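Local coordinates for putative TetR transcriptional regulator (Rhodococcus sp., PDB 2I10), which probably binds DNA as a dimeric transcriptional regulator of the TetR family, at residues B[14-19]-B[39-44]; B[21-26]-B[30-35]; B[66-71]-B[166-171]; B[84-89]-B[139-144]. All coordinates share one frame; numbering follows the deposited sequence. Where two conformers were deposited one is given.

Contact 1: B[14-19]-B[39-44]; sequences QVALQT and KALGIN
Peptide carbonyls are the flat groups where Ala-16 and Thr-19 meet Ala-40 and Leu-41. Methyl groups lie against two of them. Leu-41 CD2 sits 3.7 Å from Ala-16 O, and Thr-19 CG2 is 3.6 Å from Ala-40 O. A third carbonyl, that of Val-15, is gripped within its own helix. Thr-19 N approaches one face of its plane and Thr-19 OG1 the other. The hydroxyl bond is 2.7 Å from Thr-19 OG1 to Val-15 O, with the donor tilted 34° from the carbonyl plane.

This bond helps fix the rotation of Thr-19. Its CG2 stands opposite the backbone N (chi1 -54° for OG1) and faces helix 34-41. There Thr-19 CG2 meets Ala-40 CB methyl to methyl at 3.6 Å. Both segments belong to the N-terminal domain of the TetR family. Helix 34-41 is the first helix of the predicted helix-turn-helix, and helix 15-27 packs against its end. Gly-42, with positive phi, breaks the helix and starts the turn. Asn-44 then caps helix 45-52.

Leu-41 reaches across with a single branch. Leu-41 CD2 lies 3.9 Å from Thr-19 CB and 4.0 Å from Ala-16 CB; these two residues sit about one turn apart on helix 15-27. A serine at Thr-19 would lack CG2 and would probably leave Ala-40 CB without its methyl partner, opening a gap between the helices. Leu-41 also touches Leu-48, and Ala-16 touches Phe-52, both on helix 45-52.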
loop_
_atom_site.group_PDB
_atom_site.type_symbol
_atom_site.label_atom_id
_atom_site.label_comp_id
_atom_site.label_asym_id
_atom_site.label_seq_id
_atom_site.Cartn_x
_atom_site.Cartn_y
_atom_site.Cartn_z
ATOM N N GLN B 14 15.875 -14.201 6.970
ATOM C CA GLN B 14 14.863 -13.547 6.144
ATOM C C GLN B 14 13.506 -14.288 6.227
ATOM O O GLN B 14 12.450 -13.680 6.417
ATOM C CB GLN B 14 15.395 -13.489 4.708
ATOM C CG GLN B 14 14.528 -12.785 3.672
ATOM C CD GLN B 14 13.909 -13.769 2.693
ATOM O OE1 GLN B 14 13.078 -14.601 3.084
ATOM N NE2 GLN B 14 14.315 -13.689 1.405
ATOM N N VAL B 15 13.528 -15.610 6.143
ATOM C CA VAL B 15 12.344 -16.371 6.549
ATOM C C VAL B 15 12.130 -16.341 8.090
ATOM O O VAL B 15 10.998 -16.367 8.578
ATOM C CB VAL B 15 12.307 -17.812 5.920
ATOM C CG1 VAL B 15 13.504 -18.053 4.990
ATOM C CG2 VAL B 15 12.112 -18.893 6.960
ATOM N N ALA B 16 13.234 -16.277 8.829
ATOM C CA ALA B 16 13.217 -16.170 10.283
ATOM C C ALA B 16 12.478 -14.893 10.731
ATOM O O ALA B 16 11.576 -14.949 11.547
ATOM C CB ALA B 16 14.638 -16.211 10.820
ATOM N N LEU B 17 12.822 -13.753 10.135
ATOM C CA LEU B 17 12.132 -12.470 10.398
ATOM C C LEU B 17 10.657 -12.460 9.995
ATOM O O LEU B 17 9.816 -11.887 10.685
ATOM C CB LEU B 17 12.863 -11.337 9.712
ATOM C CG LEU B 17 14.268 -11.028 10.260
ATOM C CD1 LEU B 17 14.772 -9.807 9.488
ATOM C CD2 LEU B 17 14.276 -10.723 11.769
ATOM N N GLN B 18 10.339 -13.131 8.896
ATOM C CA GLN B 18 8.961 -13.270 8.499
ATOM C C GLN B 18 8.191 -14.090 9.478
ATOM O O GLN B 18 7.055 -13.770 9.775
ATOM C CB GLN B 18 8.880 -13.915 7.121
ATOM C CG GLN B 18 7.506 -14.079 6.557
ATOM C CD GLN B 18 7.611 -14.562 5.100
ATOM O OE1 GLN B 18 6.631 -14.642 4.405
ATOM N NE2 GLN B 18 8.835 -14.898 4.659
ATOM N N THR B 19 8.798 -15.175 9.958
ATOM C CA THR B 19 8.173 -16.006 10.972
ATOM C C THR B 19 7.898 -15.240 12.266
ATOM O O THR B 19 6.802 -15.323 12.837
ATOM C CB THR B 19 9.037 -17.271 11.245
ATOM O OG1 THR B 19 9.241 -17.908 9.997
ATOM C CG2 THR B 19 8.310 -18.216 12.144
ATOM N N LYS B 39 9.894 -22.327 19.035
ATOM C CA LYS B 39 9.050 -23.333 18.371
ATOM C C LYS B 39 8.809 -22.962 16.906
ATOM O O LYS B 39 8.927 -23.799 16.024
ATOM C CB LYS B 39 7.706 -23.524 19.083
ATOM C CG LYS B 39 6.611 -24.181 18.208
ATOM C CD LYS B 39 5.493 -24.777 19.057
ATOM C CE LYS B 39 4.404 -25.417 18.186
ATOM N NZ LYS B 39 3.427 -26.200 19.017
ATOM N N ALA B 40 8.475 -21.687 16.659
ATOM C CA ALA B 40 8.197 -21.200 15.275
ATOM C C ALA B 40 9.433 -21.225 14.368
ATOM O O ALA B 40 9.327 -21.557 13.181
ATOM C CB ALA B 40 7.577 -19.800 15.301
ATOM N N LEU B 41 10.589 -20.871 14.920
ATOM C CA LEU B 41 11.856 -20.861 14.200
ATOM C C LEU B 41 12.507 -22.222 14.088
ATOM O O LEU B 41 13.327 -22.442 13.193
ATOM C CB LEU B 41 12.843 -19.906 14.873
ATOM C CG LEU B 41 12.401 -18.448 14.763
ATOM C CD1 LEU B 41 13.402 -17.483 15.446
ATOM C CD2 LEU B 41 12.174 -18.072 13.353
ATOM N N GLY B 42 12.157 -23.140 14.973
ATOM C CA GLY B 42 12.795 -24.477 14.958
ATOM C C GLY B 42 14.236 -24.521 15.428
ATOM O O GLY B 42 14.969 -25.461 15.127
ATOM N N ILE B 43 14.639 -23.509 16.193
ATOM C CA ILE B 43 15.978 -23.475 16.811
ATOM C C ILE B 43 15.830 -23.325 18.332
ATOM O O ILE B 43 14.809 -22.818 18.830
ATOM C CB ILE B 43 16.876 -22.354 16.195
ATOM C CG1 ILE B 43 16.281 -20.981 16.505
ATOM C CG2 ILE B 43 17.039 -22.567 14.618
ATOM C CD1 ILE B 43 17.109 -19.780 16.039
ATOM N N ASN B 44 16.836 -23.758 19.074
ATOM C CA ASN B 44 16.768 -23.675 20.526
ATOM C C ASN B 44 17.014 -22.244 21.079
ATOM O O ASN B 44 17.409 -21.334 20.330
ATOM C CB ASN B 44 17.654 -24.772 21.181
ATOM C CG ASN B 44 19.165 -24.579 20.942
ATOM O OD1 ASN B 44 19.624 -23.514 20.547
ATOM N ND2 ASN B 44 19.944 -25.621 21.233
#

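Contact 2: B[21-26]-B[30-35]; sequences MELFWR and EGTSIT
Phe-24 and Thr-32 are brought together by similar first torsions. The ring of Phe-24 starts beside its backbone N (chi1 -68°) and is carried out toward the loop. In Thr-32 the same rotation (chi1 -67°) sets OG1 beside the backbone N and CG2 opposite it. Both branches reach the ring. The two side chains cross at about a right angle.

Toward Thr-32 the ring offers CD1 and CE1. Phe-24 CD1 is 3.8 Å from Thr-32 OG1, and Phe-24 CE1 is 3.8 Å from Thr-32 CG2. Thr-32 CB sits 3.9 Å from both Phe-24 CD1 and Phe-24 CE1. The approach is oblique. Leu-23 adds a looser contact: Leu-23 CB is 4.4 Å from Thr-32 CG2. The carbonyl oxygen Leu-23 O lies 3.7 Å from Thr-32 OG1, which is van der Waals contact and not a hydrogen bond.

All three touching residues are buried, and the threonine hydroxyl does not lack a polar partner. The strongest polar partner of Thr-32 OG1 is Gly-28 O, just past helix 15-27. Phe-24 also makes an edge-to-face pair with Phe-59 of helix 55-66. Lys-55 NZ holds the carbonyl of Thr-32.

Right after Thr-32, Ser-33 N-caps helix 34-41 through its OG. Thr-32 thus anchors the loop that leads from helix 15-27 into the predicted helix-turn-helix of a TetR-type DNA-binding domain.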
loop_
_atom_site.group_PDB
_atom_site.type_symbol
_atom_site.label_atom_id
_atom_site.label_comp_id
_atom_site.label_asym_id
_atom_site.label_seq_id
_atom_site.Cartn_x
_atom_site.Cartn_y
_atom_site.Cartn_z
HETATM N N MSE B 21 7.695 -11.850 12.505
HETATM C CA MSE B 21 6.589 -10.949 12.136
HETATM C C MSE B 21 5.185 -11.540 12.295
HETATM O O MSE B 21 4.322 -10.900 12.899
HETATM C CB MSE B 21 6.746 -10.409 10.703
HETATM C CG MSE B 21 5.601 -9.487 10.199
HETATM SE SE MSE B 21 5.865 -7.717 10.952
HETATM C CE MSE B 21 5.082 -7.796 12.794
ATOM N N GLU B 22 4.931 -12.735 11.765
ATOM C CA GLU B 22 3.584 -13.345 11.857
ATOM C C GLU B 22 3.162 -13.536 13.282
ATOM O O GLU B 22 2.000 -13.334 13.607
ATOM C CB GLU B 22 3.487 -14.721 11.142
ATOM C CG GLU B 22 4.256 -14.773 9.847
ATOM C CD GLU B 22 4.111 -16.092 9.078
ATOM O OE1 GLU B 22 4.333 -17.205 9.640
ATOM O OE2 GLU B 22 3.799 -15.979 7.873
ATOM N N LEU B 23 4.094 -13.990 14.118
ATOM C CA LEU B 23 3.829 -14.162 15.525
ATOM C C LEU B 23 3.505 -12.863 16.183
ATOM O O LEU B 23 2.529 -12.766 16.909
ATOM C CB LEU B 23 5.044 -14.759 16.251
ATOM C CG LEU B 23 5.163 -16.260 16.345
ATOM C CD1 LEU B 23 6.534 -16.618 16.901
ATOM C CD2 LEU B 23 4.029 -16.837 17.213
ATOM N N PHE B 24 4.376 -11.876 16.011
ATOM C CA PHE B 24 4.175 -10.598 16.689
ATOM C C PHE B 24 2.912 -9.954 16.112
ATOM O O PHE B 24 2.178 -9.240 16.808
ATOM C CB PHE B 24 5.372 -9.635 16.509
ATOM C CG PHE B 24 6.670 -10.061 17.199
ATOM C CD1 PHE B 24 6.730 -10.319 18.561
ATOM C CD2 PHE B 24 7.859 -10.109 16.481
ATOM C CE1 PHE B 24 7.935 -10.663 19.187
ATOM C CE2 PHE B 24 9.069 -10.461 17.099
ATOM C CZ PHE B 24 9.097 -10.736 18.445
ATOM N N TRP B 25 2.670 -10.173 14.817
ATOM C CA TRP B 25 1.505 -9.529 14.181
ATOM C C TRP B 25 0.248 -10.008 14.886
ATOM O O TRP B 25 -0.569 -9.199 15.289
ATOM C CB TRP B 25 1.441 -9.894 12.711
ATOM C CG TRP B 25 0.303 -9.280 11.976
ATOM C CD1 TRP B 25 -0.907 -9.871 11.667
ATOM C CD2 TRP B 25 0.256 -7.953 11.428
ATOM N NE1 TRP B 25 -1.699 -8.983 10.965
ATOM C CE2 TRP B 25 -1.009 -7.807 10.787
ATOM C CE3 TRP B 25 1.169 -6.892 11.390
ATOM C CZ2 TRP B 25 -1.392 -6.626 10.145
ATOM C CZ3 TRP B 25 0.796 -5.728 10.759
ATOM C CH2 TRP B 25 -0.490 -5.601 10.140
ATOM N N ARG B 26 0.130 -11.328 15.047
ATOM C CA ARG B 26 -1.051 -11.973 15.628
ATOM C C ARG B 26 -1.140 -11.835 17.150
ATOM O O ARG B 26 -2.232 -11.629 17.697
ATOM C CB ARG B 26 -1.064 -13.448 15.247
ATOM C CG ARG B 26 -2.272 -14.225 15.831
ATOM C CD ARG B 26 -2.260 -15.696 15.459
ATOM N NE ARG B 26 -1.257 -16.448 16.231
ATOM C CZ ARG B 26 -0.083 -16.847 15.746
ATOM N NH1 ARG B 26 0.274 -16.569 14.485
ATOM N NH2 ARG B 26 0.729 -17.522 16.522
ATOM N N GLU B 30 4.026 -8.447 23.846
ATOM C CA GLU B 30 3.935 -8.902 25.230
ATOM C C GLU B 30 3.524 -10.332 25.336
ATOM O O GLU B 30 4.022 -11.047 26.194
ATOM C CB GLU B 30 2.935 -8.055 26.009
ATOM C CG GLU B 30 3.421 -6.659 26.224
ATOM C CD GLU B 30 2.599 -5.864 27.234
ATOM O OE1 GLU B 30 1.808 -6.473 28.008
ATOM O OE2 GLU B 30 2.783 -4.616 27.242
ATOM N N GLY B 31 2.628 -10.742 24.437
ATOM C CA GLY B 31 2.052 -12.044 24.486
ATOM C C GLY B 31 2.805 -13.037 23.640
ATOM O O GLY B 31 2.364 -14.166 23.520
ATOM N N THR B 32 3.924 -12.643 23.056
ATOM C CA THR B 32 4.769 -13.574 22.322
ATOM C C THR B 32 5.903 -14.018 23.227
ATOM O O THR B 32 6.631 -13.164 23.757
ATOM C CB THR B 32 5.348 -12.938 21.068
ATOM O OG1 THR B 32 4.283 -12.681 20.172
ATOM C CG2 THR B 32 6.328 -13.876 20.364
ATOM N N SER B 33 6.030 -15.330 23.455
ATOM C CA SER B 33 7.064 -15.782 24.378
ATOM C C SER B 33 8.298 -16.196 23.605
ATOM O O SER B 33 8.225 -16.429 22.389
ATOM C CB SER B 33 6.561 -16.945 25.237
ATOM O OG SER B 33 6.377 -18.123 24.481
ATOM N N ILE B 34 9.421 -16.326 24.313
ATOM C CA ILE B 34 10.618 -16.967 23.755
ATOM C C ILE B 34 10.285 -18.378 23.252
ATOM O O ILE B 34 10.773 -18.821 22.199
ATOM C CB ILE B 34 11.810 -17.062 24.807
ATOM C CG1 ILE B 34 12.650 -15.791 24.772
ATOM C CG2 ILE B 34 12.757 -18.212 24.459
ATOM C CD1 ILE B 34 11.874 -14.508 24.985
ATOM N N THR B 35 9.451 -19.072 24.015
ATOM C CA THR B 35 9.042 -20.414 23.665
ATOM C C THR B 35 8.260 -20.417 22.328
ATOM O O THR B 35 8.470 -21.304 21.517
ATOM C CB THR B 35 8.268 -21.087 24.801
ATOM O OG1 THR B 35 9.133 -21.229 25.926
ATOM C CG2 THR B 35 7.824 -22.507 24.390
#

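Contact 3: B[66-71]-B[166-171]; sequences YMCERT and AAVYGL
Cys-68, one half of the disulfide with Cys-107, packs here on Val-168 and Tyr-169 near the p-nitrophenol pocket. Cys-68 CB touches Val-168 CG1 at 3.7 Å and Tyr-169 CE1 at 3.8 Å. Its sulfur lies 5.0 Å from the centroid of the Tyr-169 ring, an oblique sulfur-aromatic contact.

The loop 66-71 joins helix 55-66 of the DNA-binding part to helix 71-78. Helix 157-177 belongs to the TetR-type C-terminal domain and lies at the dimer interface, where Tyr-169 touches Glu-174 of the second subunit.

Tyr-169 OH donates to Glu-69 OE2 at 2.5 Å, a very short bond whose exact length deserves caution. OE2 comes in at the ring edge, in its plane, while the carboxylate is turned 63° from the ring. A bend at chi2 (89°) brings the acid round to the hydroxyl. A phenylalanine at Tyr-169 would probably cost this buried carboxylate its phenolic donor, leaving Thr-109 OG1 to hold OE2. The pocket residue Arg-131 touches both Glu-69 and Tyr-169.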
loop_
_atom_site.group_PDB
_atom_site.type_symbol
_atom_site.label_atom_id
_atom_site.label_comp_id
_atom_site.label_asym_id
_atom_site.label_seq_id
_atom_site.Cartn_x
_atom_site.Cartn_y
_atom_site.Cartn_z
ATOM N N TYR B 66 9.973 -4.519 8.314
ATOM C CA TYR B 66 8.579 -4.412 7.877
ATOM C C TYR B 66 7.850 -3.094 8.101
ATOM O O TYR B 66 6.706 -2.970 7.686
ATOM C CB TYR B 66 7.758 -5.494 8.546
ATOM C CG TYR B 66 8.034 -6.905 8.021
ATOM C CD1 TYR B 66 7.399 -7.366 6.865
ATOM C CD2 TYR B 66 8.905 -7.779 8.698
ATOM C CE1 TYR B 66 7.616 -8.660 6.373
ATOM C CE2 TYR B 66 9.140 -9.107 8.207
ATOM C CZ TYR B 66 8.485 -9.525 7.047
ATOM O OH TYR B 66 8.696 -10.794 6.527
HETATM N N MSE B 67 8.457 -2.138 8.789
HETATM C CA MSE B 67 7.780 -0.887 9.147
HETATM C C MSE B 67 8.174 0.167 8.117
HETATM O O MSE B 67 9.370 0.421 7.959
HETATM C CB MSE B 67 8.143 -0.444 10.588
HETATM C CG MSE B 67 6.995 -0.475 11.680
HETATM SE SE MSE B 67 7.535 0.754 13.250
HETATM C CE MSE B 67 7.311 2.409 12.347
ATOM N N CYS B 68 7.203 0.747 7.391
ATOM C CA CYS B 68 7.463 1.928 6.531
ATOM C C CYS B 68 8.023 3.095 7.375
ATOM O O CYS B 68 9.029 3.718 7.028
ATOM C CB CYS B 68 6.180 2.360 5.724
ATOM S SG CYS B 68 5.742 1.256 4.201
ATOM N N GLU B 69 7.376 3.341 8.507
ATOM C CA GLU B 69 7.573 4.559 9.312
ATOM C C GLU B 69 8.728 4.527 10.323
ATOM O O GLU B 69 8.698 5.288 11.299
ATOM C CB GLU B 69 6.287 4.884 10.072
ATOM C CG GLU B 69 5.041 4.870 9.208
ATOM C CD GLU B 69 4.346 3.505 9.107
ATOM O OE1 GLU B 69 4.945 2.447 9.402
ATOM O OE2 GLU B 69 3.174 3.512 8.718
ATOM N N ARG B 70 9.719 3.660 10.106
ATOM C CA ARG B 70 10.860 3.499 11.025
ATOM C C ARG B 70 11.563 4.808 11.406
ATOM O O ARG B 70 12.096 5.488 10.531
ATOM C CB ARG B 70 11.871 2.508 10.410
ATOM C CG ARG B 70 12.596 1.691 11.459
ATOM C CD ARG B 70 11.633 0.911 12.337
ATOM N NE ARG B 70 12.360 0.076 13.273
ATOM C CZ ARG B 70 12.236 0.039 14.605
ATOM N NH1 ARG B 70 11.355 0.770 15.262
ATOM N NH2 ARG B 70 12.990 -0.811 15.298
ATOM N N THR B 71 11.593 5.116 12.719
ATOM C CA THR B 71 12.070 6.396 13.243
ATOM C C THR B 71 13.470 6.838 12.821
ATOM O O THR B 71 13.657 7.979 12.380
ATOM C CB THR B 71 11.855 6.579 14.821
ATOM O OG1 THR B 71 12.523 7.756 15.232
ATOM C CG2 THR B 71 12.424 5.471 15.629
ATOM N N ALA B 166 1.180 8.798 1.328
ATOM C CA ALA B 166 0.640 8.044 0.173
ATOM C C ALA B 166 1.753 7.521 -0.734
ATOM O O ALA B 166 1.764 6.342 -1.114
ATOM C CB ALA B 166 -0.356 8.930 -0.605
ATOM N N ALA B 167 2.749 8.353 -1.022
ATOM C CA ALA B 167 3.846 7.881 -1.860
ATOM C C ALA B 167 4.634 6.692 -1.243
ATOM O O ALA B 167 4.930 5.707 -1.929
ATOM C CB ALA B 167 4.798 9.044 -2.258
ATOM N N VAL B 168 4.957 6.755 0.051
ATOM C CA VAL B 168 5.688 5.680 0.718
ATOM C C VAL B 168 4.934 4.363 0.685
ATOM O O VAL B 168 5.488 3.321 0.414
ATOM C CB VAL B 168 5.936 5.978 2.247
ATOM C CG1 VAL B 168 6.574 4.777 2.925
ATOM C CG2 VAL B 168 6.808 7.179 2.438
ATOM N N TYR B 169 3.657 4.421 1.085
ATOM C CA TYR B 169 2.839 3.219 1.125
ATOM C C TYR B 169 2.608 2.660 -0.283
ATOM O O TYR B 169 2.610 1.467 -0.465
ATOM C CB TYR B 169 1.523 3.523 1.793
ATOM C CG TYR B 169 1.686 3.956 3.221
ATOM C CD1 TYR B 169 2.401 3.169 4.135
ATOM C CD2 TYR B 169 1.140 5.157 3.669
ATOM C CE1 TYR B 169 2.548 3.575 5.476
ATOM C CE2 TYR B 169 1.293 5.566 5.014
ATOM C CZ TYR B 169 1.998 4.781 5.893
ATOM O OH TYR B 169 2.115 5.166 7.231
ATOM N N GLY B 170 2.430 3.540 -1.268
ATOM C CA GLY B 170 2.238 3.101 -2.680
ATOM C C GLY B 170 3.467 2.436 -3.246
ATOM O O GLY B 170 3.370 1.395 -3.953
ATOM N N LEU B 171 4.636 3.015 -2.960
ATOM C CA LEU B 171 5.895 2.341 -3.358
ATOM C C LEU B 171 6.054 0.995 -2.657
ATOM O O LEU B 171 6.519 0.048 -3.272
ATOM C CB LEU B 171 7.114 3.215 -3.101
ATOM C CG LEU B 171 7.245 4.445 -3.994
ATOM C CD1 LEU B 171 8.108 5.502 -3.257
ATOM C CD2 LEU B 171 7.887 4.052 -5.293
#

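Contact 4: B[84-89]-B[139-144]; sequences HEAVLD and LDRFEK
Two helices of the TetR-type C-terminal domain meet here, through Ala-86 and Val-87 of helix 83-98 and Arg-141 and Phe-142 of helix 121-148. This is buried helix-to-helix packing with no hydrogen bond between the segments. The backbones come nearest at Ala-86 and Arg-141, whose CA atoms are 8.2 Å apart.

Val-87 uses its CG2 branch. That methyl lies 4.1 Å from Phe-142 CE1, and the two side chains cross at about a right angle. The rotation of the valine (chi1 167°) places CG1 opposite the backbone N and CG2 beside it. Helix 157-177 adds a third wall, with Cys-157 and Leu-160 on Phe-142 and Val-164 on Val-87, while Val-195, near the C-terminus, packs on both Val-87 and Phe-142.

Arg-141 meets Ala-86 with the side of its chain. Ala-86 CB is 4.1 Å from Arg-141 CG and equally far from Arg-141 NE. A bend at chi2 (56°) folds the chain back, so that NE as well as CG lies near Ala-86 CB. Arg-141 is buried, and two of its nitrogens have carbonyl partners. Arg-141 NH2 is hydrogen-bonded to Arg-80 O, and NE makes a weak bond to Met-78 O. The arginine so ties helix 121-148 to the end of helix 71-78 and the chain just beyond it. One face of the guanidinium carries Lys-144 CE, 4.0 Å above the plane and shifted toward the rim.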
loop_
_atom_site.group_PDB
_atom_site.type_symbol
_atom_site.label_atom_id
_atom_site.label_comp_id
_atom_site.label_asym_id
_atom_site.label_seq_id
_atom_site.Cartn_x
_atom_site.Cartn_y
_atom_site.Cartn_z
ATOM N N HIS B 84 12.871 18.915 -0.223
ATOM C CA HIS B 84 12.947 18.069 -1.418
ATOM C C HIS B 84 13.981 16.931 -1.238
ATOM O O HIS B 84 13.633 15.769 -1.377
ATOM C CB HIS B 84 13.241 18.847 -2.714
ATOM C CG HIS B 84 13.526 17.933 -3.882
ATOM N ND1 HIS B 84 12.538 17.203 -4.514
ATOM C CD2 HIS B 84 14.697 17.534 -4.433
ATOM C CE1 HIS B 84 13.087 16.417 -5.424
ATOM N NE2 HIS B 84 14.396 16.606 -5.404
ATOM N N GLU B 85 15.238 17.267 -0.937
ATOM C CA GLU B 85 16.281 16.247 -0.727
ATOM C C GLU B 85 15.966 15.296 0.418
ATOM O O GLU B 85 16.290 14.092 0.333
ATOM C CB GLU B 85 17.653 16.883 -0.479
ATOM C CG GLU B 85 18.796 15.936 -0.761
ATOM C CD GLU B 85 20.193 16.523 -0.488
ATOM O OE1 GLU B 85 20.400 17.770 -0.600
ATOM O OE2 GLU B 85 21.101 15.696 -0.204
ATOM N N ALA B 86 15.345 15.829 1.475
ATOM C CA ALA B 86 14.879 15.032 2.633
ATOM C C ALA B 86 13.917 13.916 2.204
ATOM O O ALA B 86 14.135 12.727 2.478
ATOM C CB ALA B 86 14.209 15.937 3.707
ATOM N N VAL B 87 12.852 14.327 1.533
ATOM C CA VAL B 87 11.845 13.416 0.983
ATOM C C VAL B 87 12.415 12.428 -0.070
ATOM O O VAL B 87 12.103 11.221 -0.015
ATOM C CB VAL B 87 10.635 14.208 0.525
ATOM C CG1 VAL B 87 9.668 13.352 -0.350
ATOM C CG2 VAL B 87 9.920 14.806 1.794
ATOM N N LEU B 88 13.252 12.943 -0.977
ATOM C CA LEU B 88 13.943 12.134 -1.967
ATOM C C LEU B 88 14.764 10.989 -1.337
ATOM O O LEU B 88 14.627 9.814 -1.743
ATOM C CB LEU B 88 14.816 13.007 -2.887
ATOM C CG LEU B 88 15.746 12.193 -3.798
ATOM C CD1 LEU B 88 15.011 11.581 -4.991
ATOM C CD2 LEU B 88 16.876 13.051 -4.320
ATOM N N ASP B 89 15.627 11.353 -0.384
ATOM C CA ASP B 89 16.423 10.445 0.424
ATOM C C ASP B 89 15.521 9.409 1.078
ATOM O O ASP B 89 15.746 8.219 0.976
ATOM C CB ASP B 89 17.008 11.266 1.564
ATOM C CG ASP B 89 18.477 11.110 1.741
ATOM O OD1 ASP B 89 19.217 11.551 0.804
ATOM O OD2 ASP B 89 18.889 10.620 2.851
ATOM N N LEU B 139 5.904 17.130 8.587
ATOM C CA LEU B 139 5.395 18.501 8.756
ATOM C C LEU B 139 6.425 19.437 9.421
ATOM O O LEU B 139 6.515 20.625 9.055
ATOM C CB LEU B 139 4.088 18.529 9.613
ATOM C CG LEU B 139 2.758 18.100 8.975
ATOM C CD1 LEU B 139 1.647 17.862 10.017
ATOM C CD2 LEU B 139 2.334 19.110 7.870
ATOM N N ASP B 140 7.151 18.928 10.417
ATOM C CA ASP B 140 8.193 19.740 11.094
ATOM C C ASP B 140 9.218 20.071 10.046
ATOM O O ASP B 140 9.699 21.203 9.990
ATOM C CB ASP B 140 8.887 18.952 12.222
ATOM C CG ASP B 140 8.034 18.816 13.456
ATOM O OD1 ASP B 140 7.059 19.600 13.582
ATOM O OD2 ASP B 140 8.334 17.937 14.332
ATOM N N ARG B 141 9.561 19.100 9.189
ATOM C CA ARG B 141 10.575 19.372 8.123
ATOM C C ARG B 141 10.094 20.466 7.145
ATOM O O ARG B 141 10.897 21.303 6.683
ATOM C CB ARG B 141 10.941 18.115 7.321
ATOM C CG ARG B 141 12.173 18.221 6.398
ATOM C CD ARG B 141 13.438 18.643 7.154
ATOM N NE ARG B 141 14.552 19.076 6.306
ATOM C CZ ARG B 141 14.699 20.324 5.851
ATOM N NH1 ARG B 141 13.806 21.257 6.104
ATOM N NH2 ARG B 141 15.755 20.643 5.150
ATOM N N PHE B 142 8.792 20.440 6.849
ATOM C CA PHE B 142 8.161 21.392 5.922
ATOM C C PHE B 142 8.128 22.810 6.543
ATOM O O PHE B 142 8.332 23.798 5.839
ATOM C CB PHE B 142 6.774 20.907 5.502
ATOM C CG PHE B 142 6.802 19.699 4.542
ATOM C CD1 PHE B 142 7.986 19.271 3.958
ATOM C CD2 PHE B 142 5.634 19.014 4.212
ATOM C CE1 PHE B 142 8.007 18.214 3.058
ATOM C CE2 PHE B 142 5.675 17.952 3.318
ATOM C CZ PHE B 142 6.859 17.564 2.736
ATOM N N GLU B 143 7.933 22.867 7.860
ATOM C CA GLU B 143 7.887 24.123 8.632
ATOM C C GLU B 143 9.276 24.797 8.619
ATOM O O GLU B 143 9.386 26.026 8.415
ATOM C CB GLU B 143 7.368 23.856 10.053
ATOM C CG GLU B 143 7.320 25.062 10.951
ATOM C CD GLU B 143 7.018 24.726 12.398
ATOM O OE1 GLU B 143 7.828 23.989 13.029
ATOM O OE2 GLU B 143 6.000 25.244 12.931
ATOM N N LYS B 144 10.318 23.977 8.752
ATOM C CA LYS B 144 11.697 24.446 8.683
ATOM C C LYS B 144 12.044 24.867 7.271
ATOM O O LYS B 144 12.712 25.863 7.084
ATOM C CB LYS B 144 12.637 23.317 9.132
ATOM C CG LYS B 144 14.103 23.484 8.802
ATOM C CD LYS B 144 14.915 22.301 9.303
ATOM C CE LYS B 144 16.440 22.432 8.975
ATOM N NZ LYS B 144 16.976 23.830 8.948
#

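Contacts 1 and 2 both join helix 15-27 to helix 34-41, with centres 11 Å apart. They touch where Ala-40 CB meets Leu-23 CD1 at 3.7 Å. Along the chain, contact 2 is nested inside contact 1. Tyr-66 ties both to contact 3: Tyr-66 OH is 3.2 Å from Gln-18 CA, and Tyr-66 CE2 is 3.7 Å from Met-21 CB. Contact 4 lies in the C-terminal domain, nested within contact 3 along the chain. Their centres are 15 Å apart, without touching. The p-nitrophenol is about 8 Å from the Tyr-169 side chain of contact 3 and about 13 Å from the Phe-142 side chain of contact 4.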